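Sugar phosphate isomerase/epimerase (Parabacteroides distasonis, PDB 3L23) binds a magnesium ion in a TIM barrel of the xylose isomerase-like family and is probably an isomerase or epimerase acting on sugars. Local coordinates at residues Tyr164-Met169 and Phe213-Tyr218; Val240-Asp245 and Phe273-Gln278. All coordinates share one frame; numbering follows the deposited sequence.

Interaction 1: residues Tyr164-Met169 and Phe213-Tyr218; sequences YHNHNM and FEMDVY. With MG (magnesium ion), chain B.
Y164 and F213 sit opposite each other on neighbouring parallel strands, 4.8 Å apart between their CA atoms, and E214 N donates to Y164 O at 2.8 Å. Farther along, a side chain takes over from the backbone: D216 N donates to N166 OD1 at 3.0 Å, with 166° at the hydrogen. N166 is held in the position between backbone N and carbonyl carbon (chi1 63°), with OD1 turned to the neighbouring strand and ND2 donating to H167 O at 2.9 Å. Asparagine suits the place because one flat amide both accepts and donates; an alanine here would probably leave D216 N without its acceptor and H167 O without its amide donor. On the sheet face of Y164 and F213, Y164 CB packs on F213 CD2. The other face carries H165 and E214, whose OE1 lies beside H165 CB and is hydrogen-bonded to H79. H165 and D216 run side by side to the magnesium ion, bound by H165 NE2 at 2.2 Å and D216 OD2 at 2.0 Å, with ring and carboxylate planes 78° apart. D216 OD1 caps W219 N at the start of helix 217-222. One aspartate thus serves metal and helix, while H165 ND1 donates to P128 O, so that NE2 is turned to the ion.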
loop_
_atom_site.group_PDB
_atom_site.type_symbol
_atom_site.label_atom_id
_atom_site.label_comp_id
_atom_site.label_asym_id
_atom_site.label_seq_id
_atom_site.Cartn_x
_atom_site.Cartn_y
_atom_site.Cartn_z
ATOM N N TYR A 164 2.019 -5.757 3.573
ATOM C CA TYR A 164 1.690 -6.158 2.202
ATOM C C TYR A 164 0.387 -5.520 1.726
ATOM O O TYR A 164 -0.655 -5.675 2.383
ATOM C CB TYR A 164 1.577 -7.697 2.078
ATOM C CG TYR A 164 1.410 -8.120 0.622
ATOM C CD1 TYR A 164 2.489 -8.166 -0.239
ATOM C CD2 TYR A 164 0.131 -8.347 0.093
ATOM C CE1 TYR A 164 2.306 -8.489 -1.582
ATOM C CE2 TYR A 164 -0.043 -8.670 -1.226
ATOM C CZ TYR A 164 1.055 -8.728 -2.050
ATOM O OH TYR A 164 0.914 -9.057 -3.372
ATOM N N HIS A 165 0.457 -4.848 0.566
ATOM C CA HIS A 165 -0.702 -4.211 -0.100
ATOM C C HIS A 165 -1.078 -5.001 -1.344
ATOM O O HIS A 165 -0.249 -5.323 -2.210
ATOM C CB HIS A 165 -0.388 -2.726 -0.427
ATOM C CG HIS A 165 -1.266 -2.104 -1.482
ATOM N ND1 HIS A 165 -1.143 -2.416 -2.821
ATOM C CD2 HIS A 165 -2.232 -1.149 -1.412
ATOM C CE1 HIS A 165 -2.005 -1.699 -3.527
ATOM N NE2 HIS A 165 -2.679 -0.920 -2.694
ATOM N N ASN A 166 -2.378 -5.278 -1.482
ATOM C CA ASN A 166 -2.892 -6.075 -2.560
ATOM C C ASN A 166 -3.525 -5.252 -3.672
ATOM O O ASN A 166 -3.983 -4.128 -3.439
ATOM C CB ASN A 166 -4.000 -6.992 -2.061
ATOM C CG ASN A 166 -5.206 -6.202 -1.518
ATOM O OD1 ASN A 166 -5.155 -5.598 -0.417
ATOM N ND2 ASN A 166 -6.318 -6.217 -2.284
ATOM N N HIS A 167 -3.514 -5.830 -4.874
ATOM C CA HIS A 167 -4.452 -5.443 -5.934
ATOM C C HIS A 167 -5.470 -6.588 -6.063
ATOM O O HIS A 167 -5.933 -7.093 -5.039
ATOM C CB HIS A 167 -3.765 -5.085 -7.248
ATOM C CG HIS A 167 -2.839 -3.904 -7.145
ATOM N ND1 HIS A 167 -1.574 -4.001 -6.613
ATOM C CD2 HIS A 167 -2.982 -2.613 -7.533
ATOM C CE1 HIS A 167 -0.974 -2.823 -6.665
ATOM N NE2 HIS A 167 -1.803 -1.956 -7.221
ATOM N N ASN A 168 -5.844 -6.999 -7.264
ATOM C CA ASN A 168 -6.813 -8.089 -7.400
ATOM C C ASN A 168 -6.227 -9.395 -7.859
ATOM O O ASN A 168 -6.911 -10.414 -7.789
ATOM C CB ASN A 168 -8.004 -7.677 -8.307
ATOM C CG ASN A 168 -7.602 -7.250 -9.700
ATOM O OD1 ASN A 168 -6.421 -6.987 -10.002
ATOM N ND2 ASN A 168 -8.623 -7.105 -10.566
HETATM N N MSE A 169 -4.972 -9.389 -8.300
HETATM C CA MSE A 169 -4.341 -10.634 -8.733
HETATM C C MSE A 169 -4.246 -11.645 -7.601
HETATM O O MSE A 169 -4.161 -12.848 -7.850
HETATM C CB MSE A 169 -2.915 -10.420 -9.292
HETATM C CG MSE A 169 -2.767 -9.522 -10.520
HETATM SE SE MSE A 169 -2.685 -7.603 -9.927
HETATM C CE MSE A 169 -1.710 -7.845 -8.324
ATOM N N PHE A 213 -1.120 -6.815 6.791
ATOM C CA PHE A 213 -1.700 -6.462 5.524
ATOM C C PHE A 213 -2.316 -5.057 5.507
ATOM O O PHE A 213 -2.959 -4.615 6.487
ATOM C CB PHE A 213 -2.747 -7.536 5.120
ATOM C CG PHE A 213 -2.120 -8.885 4.836
ATOM C CD1 PHE A 213 -1.807 -9.747 5.826
ATOM C CD2 PHE A 213 -1.748 -9.225 3.545
ATOM C CE1 PHE A 213 -1.145 -10.943 5.568
ATOM C CE2 PHE A 213 -1.083 -10.429 3.264
ATOM C CZ PHE A 213 -0.788 -11.277 4.262
ATOM N N GLU A 214 -2.071 -4.348 4.403
ATOM C CA GLU A 214 -2.743 -3.082 4.124
ATOM C C GLU A 214 -3.744 -3.452 3.057
ATOM O O GLU A 214 -3.359 -3.574 1.896
ATOM C CB GLU A 214 -1.768 -2.021 3.603
ATOM C CG GLU A 214 -2.401 -0.694 3.204
ATOM C CD GLU A 214 -1.414 0.280 2.696
ATOM O OE1 GLU A 214 -0.743 -0.020 1.698
ATOM O OE2 GLU A 214 -1.272 1.362 3.290
HETATM N N MSE A 215 -5.022 -3.581 3.425
HETATM C CA MSE A 215 -6.021 -4.051 2.465
HETATM C C MSE A 215 -6.508 -2.867 1.627
HETATM O O MSE A 215 -6.965 -1.848 2.165
HETATM C CB MSE A 215 -7.209 -4.712 3.158
HETATM C CG MSE A 215 -8.380 -4.978 2.212
HETATM SE SE MSE A 215 -9.579 -6.314 2.866
HETATM C CE MSE A 215 -8.658 -7.837 2.235
ATOM N N ASP A 216 -6.399 -2.992 0.314
ATOM C CA ASP A 216 -6.958 -1.986 -0.595
ATOM C C ASP A 216 -8.384 -2.410 -0.863
ATOM O O ASP A 216 -8.638 -3.422 -1.534
ATOM C CB ASP A 216 -6.137 -1.871 -1.858
ATOM C CG ASP A 216 -6.605 -0.768 -2.778
ATOM O OD1 ASP A 216 -7.792 -0.769 -3.117
ATOM O OD2 ASP A 216 -5.755 0.034 -3.218
ATOM N N VAL A 217 -9.314 -1.611 -0.353
ATOM C CA VAL A 217 -10.715 -2.047 -0.402
ATOM C C VAL A 217 -11.246 -2.132 -1.832
ATOM O O VAL A 217 -12.106 -2.976 -2.109
ATOM C CB VAL A 217 -11.638 -1.185 0.518
ATOM C CG1 VAL A 217 -11.183 -1.311 1.952
ATOM C CG2 VAL A 217 -11.694 0.297 0.092
ATOM N N TYR A 218 -10.829 -1.209 -2.718
ATOM C CA TYR A 218 -11.296 -1.206 -4.095
ATOM C C TYR A 218 -10.782 -2.449 -4.839
ATOM O O TYR A 218 -11.546 -3.150 -5.543
ATOM C CB TYR A 218 -10.808 0.034 -4.840
ATOM C CG TYR A 218 -11.043 0.025 -6.336
ATOM C CD1 TYR A 218 -12.292 0.312 -6.906
ATOM C CD2 TYR A 218 -10.003 -0.290 -7.249
ATOM C CE1 TYR A 218 -12.467 0.345 -8.269
ATOM C CE2 TYR A 218 -10.184 -0.264 -8.559
ATOM C CZ TYR A 218 -11.422 0.041 -9.109
ATOM O OH TYR A 218 -11.639 0.070 -10.445
HETATM MG MG MG B . -3.937 0.828 -3.310
HETATM O O HOH W 1 -3.835 0.104 -5.310
HETATM O O HOH W 2 -1.786 1.563 -3.966
#

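Interaction 2: residues Val240-Asp245 and Phe273-Gln278. With MG (magnesium ion), chain B.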
loop_
_atom_site.group_PDB
_atom_site.type_symbol
_atom_site.label_atom_id
_atom_site.label_comp_id
_atom_site.label_asym_id
_atom_site.label_seq_id
_atom_site.Cartn_x
_atom_site.Cartn_y
_atom_site.Cartn_z
ATOM N N VAL A 240 -4.043 -1.750 8.196
ATOM C CA VAL A 240 -4.091 -0.457 7.505
ATOM C C VAL A 240 -5.007 -0.626 6.311
ATOM O O VAL A 240 -5.094 -1.711 5.794
ATOM C CB VAL A 240 -2.672 -0.030 7.017
ATOM C CG1 VAL A 240 -2.694 1.376 6.413
ATOM C CG2 VAL A 240 -1.628 -0.114 8.179
ATOM N N LEU A 241 -5.722 0.425 5.877
ATOM C CA LEU A 241 -6.497 0.333 4.645
ATOM C C LEU A 241 -6.092 1.348 3.571
ATOM O O LEU A 241 -5.609 2.422 3.868
ATOM C CB LEU A 241 -8.009 0.573 4.883
ATOM C CG LEU A 241 -8.770 -0.332 5.860
ATOM C CD1 LEU A 241 -10.230 0.052 5.914
ATOM C CD2 LEU A 241 -8.593 -1.786 5.404
ATOM N N HIS A 242 -6.277 0.969 2.311
ATOM C CA HIS A 242 -6.430 1.944 1.248
ATOM C C HIS A 242 -7.908 2.127 0.987
ATOM O O HIS A 242 -8.640 1.144 0.794
ATOM C CB HIS A 242 -5.748 1.508 -0.045
ATOM C CG HIS A 242 -4.308 1.894 -0.115
ATOM N ND1 HIS A 242 -3.583 1.806 -1.295
ATOM C CD2 HIS A 242 -3.455 2.335 0.834
ATOM C CE1 HIS A 242 -2.352 2.234 -1.051
ATOM N NE2 HIS A 242 -2.250 2.556 0.225
ATOM N N ILE A 243 -8.343 3.390 1.036
ATOM C CA ILE A 243 -9.714 3.793 0.739
ATOM C C ILE A 243 -9.689 4.378 -0.670
ATOM O O ILE A 243 -9.014 5.381 -0.954
ATOM C CB ILE A 243 -10.239 4.828 1.779
ATOM C CG1 ILE A 243 -10.238 4.284 3.224
ATOM C CG2 ILE A 243 -11.648 5.369 1.447
ATOM C CD1 ILE A 243 -11.060 3.030 3.483
ATOM N N LYS A 244 -10.394 3.693 -1.573
ATOM C CA LYS A 244 -10.303 3.924 -3.001
ATOM C C LYS A 244 -11.620 3.546 -3.646
ATOM O O LYS A 244 -12.287 2.628 -3.145
ATOM C CB LYS A 244 -9.203 3.037 -3.591
ATOM C CG LYS A 244 -8.891 3.312 -5.002
ATOM C CD LYS A 244 -7.789 2.448 -5.592
ATOM C CE LYS A 244 -7.569 2.829 -7.039
ATOM N NZ LYS A 244 -8.807 2.746 -7.918
ATOM N N ASP A 245 -11.965 4.210 -4.753
ATOM C CA ASP A 245 -13.165 3.923 -5.559
ATOM C C ASP A 245 -12.644 3.804 -7.005
ATOM O O ASP A 245 -11.423 3.795 -7.220
ATOM C CB ASP A 245 -14.201 5.063 -5.373
ATOM C CG ASP A 245 -15.641 4.646 -5.660
ATOM O OD1 ASP A 245 -15.906 3.748 -6.508
ATOM O OD2 ASP A 245 -16.556 5.297 -5.075
ATOM N N PHE A 273 -5.256 5.385 4.102
ATOM C CA PHE A 273 -4.813 6.307 3.046
ATOM C C PHE A 273 -5.770 6.335 1.862
ATOM O O PHE A 273 -6.192 5.294 1.336
ATOM C CB PHE A 273 -3.423 5.941 2.571
ATOM C CG PHE A 273 -2.432 5.928 3.680
ATOM C CD1 PHE A 273 -1.937 7.115 4.168
ATOM C CD2 PHE A 273 -2.141 4.757 4.357
ATOM C CE1 PHE A 273 -1.073 7.127 5.259
ATOM C CE2 PHE A 273 -1.268 4.740 5.416
ATOM C CZ PHE A 273 -0.744 5.945 5.902
ATOM N N VAL A 274 -6.114 7.553 1.466
ATOM C CA VAL A 274 -6.841 7.797 0.223
ATOM C C VAL A 274 -5.987 7.488 -0.979
ATOM O O VAL A 274 -4.812 7.870 -1.051
ATOM C CB VAL A 274 -7.322 9.307 0.133
ATOM C CG1 VAL A 274 -7.745 9.674 -1.298
ATOM C CG2 VAL A 274 -8.403 9.555 1.179
ATOM N N GLU A 275 -6.587 6.817 -1.959
ATOM C CA GLU A 275 -5.934 6.578 -3.221
ATOM C C GLU A 275 -6.847 6.912 -4.382
ATOM O O GLU A 275 -8.064 6.660 -4.321
ATOM C CB GLU A 275 -5.491 5.126 -3.308
ATOM C CG GLU A 275 -4.782 4.867 -4.613
ATOM C CD GLU A 275 -4.117 3.523 -4.665
ATOM O OE1 GLU A 275 -4.544 2.601 -3.977
ATOM O OE2 GLU A 275 -3.154 3.383 -5.435
ATOM N N LEU A 276 -6.270 7.506 -5.431
ATOM C CA LEU A 276 -7.010 7.877 -6.635
ATOM C C LEU A 276 -6.166 7.528 -7.853
ATOM O O LEU A 276 -5.040 7.996 -7.961
ATOM C CB LEU A 276 -7.325 9.384 -6.606
ATOM C CG LEU A 276 -8.114 9.951 -7.755
ATOM C CD1 LEU A 276 -9.534 9.395 -7.685
ATOM C CD2 LEU A 276 -8.042 11.487 -7.791
ATOM N N GLU A 277 -6.670 6.701 -8.756
ATOM C CA GLU A 277 -5.900 6.414 -9.966
ATOM C C GLU A 277 -6.171 7.508 -11.001
ATOM O O GLU A 277 -6.849 8.494 -10.698
ATOM C CB GLU A 277 -6.056 4.936 -10.444
ATOM C CG GLU A 277 -7.341 4.430 -10.984
ATOM C CD GLU A 277 -7.235 2.896 -11.134
ATOM O OE1 GLU A 277 -6.410 2.425 -11.952
ATOM O OE2 GLU A 277 -7.915 2.175 -10.383
ATOM N N GLN A 278 -5.572 7.400 -12.183
ATOM C CA GLN A 278 -5.701 8.405 -13.206
ATOM C C GLN A 278 -7.153 8.771 -13.468
ATOM O O GLN A 278 -7.993 7.906 -13.693
ATOM C CB GLN A 278 -5.074 7.880 -14.489
ATOM C CG GLN A 278 -5.312 8.727 -15.686
ATOM C CD GLN A 278 -4.738 10.102 -15.562
ATOM O OE1 GLN A 278 -3.570 10.259 -15.194
ATOM N NE2 GLN A 278 -5.538 11.125 -15.920
HETATM MG MG MG B . -3.937 0.828 -3.310
HETATM O O HOH W 3 -9.339 5.591 -8.151
HETATM O O HOH W 4 -10.365 6.453 -5.717
HETATM O O HOH W 2 -1.786 1.563 -3.966
HETATM O O HOH W 1 -3.835 0.104 -5.310
#
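Strand 238-243 runs parallel to strand 272-274, with H242 beside F273 and I243 beside V274, and F273 N to L241 O, I243 N to F273 O and E275 N to I243 O link the backbones in turn. On the face carrying H242 and F273, the phenyl ring presents its edge to V240 CG1, 3.8 Å from F273 CE2, and F273 CB lies near H242 CD2; an apolar ring suits this place, packing on V240 and offering no ligand atom to the ion. H242 and E275 meet at the magnesium ion. H242 ND1 binds it at 2.3 Å and E275 OE1 at 2.0 Å, the ring and carboxylate planes standing 86° apart. E275 reaches the ion because its CG is anti to the backbone N (chi1 -179°) and its chain stays extended, while OE2 accepts from a metal-bound water at 2.7 Å. The other ring nitrogen, H242 NE2, is hydrogen-bonded to E47, which, with the metal bond, probably holds the ring's rotation. K244 stretches past E275, CD 3.6 Å from E275 OE1, then bends at its last torsion (chi4 -56°). Its NZ donates to D245 O and to a water that also accepts from E277 N. In the conformer of E277 given, one of two, K244 NZ forms a salt bridge of 2.7 Å with E277 OE2. The work is thus divided: H242 and E275 give the metal its ligands, and a long, flexible lysine links the two segments past I243 and V274 through the water and, in one conformer, E277.

Interactions 1 and 2 meet at the magnesium ion, their centres about 10 Å apart, and together supply all four of its protein ligands. Strands 211-216 and 238-243 are neighbours in the barrel sheet, and a probable backbone hydrogen bond of 2.9 Å from H242 N to M215 O joins the two contacts. Around the ion, D216 OD2 and E275 OE1 come within 2.9 Å of each other, a closeness of like charges that their shared bond to the metal probably makes tolerable, while H165 NE2 and H242 ND1 are 3.2 Å apart. Two waters complete the six-ligand shell. In xylose isomerase-like barrels such a site commonly lies in the catalytic pocket, which probably holds here too.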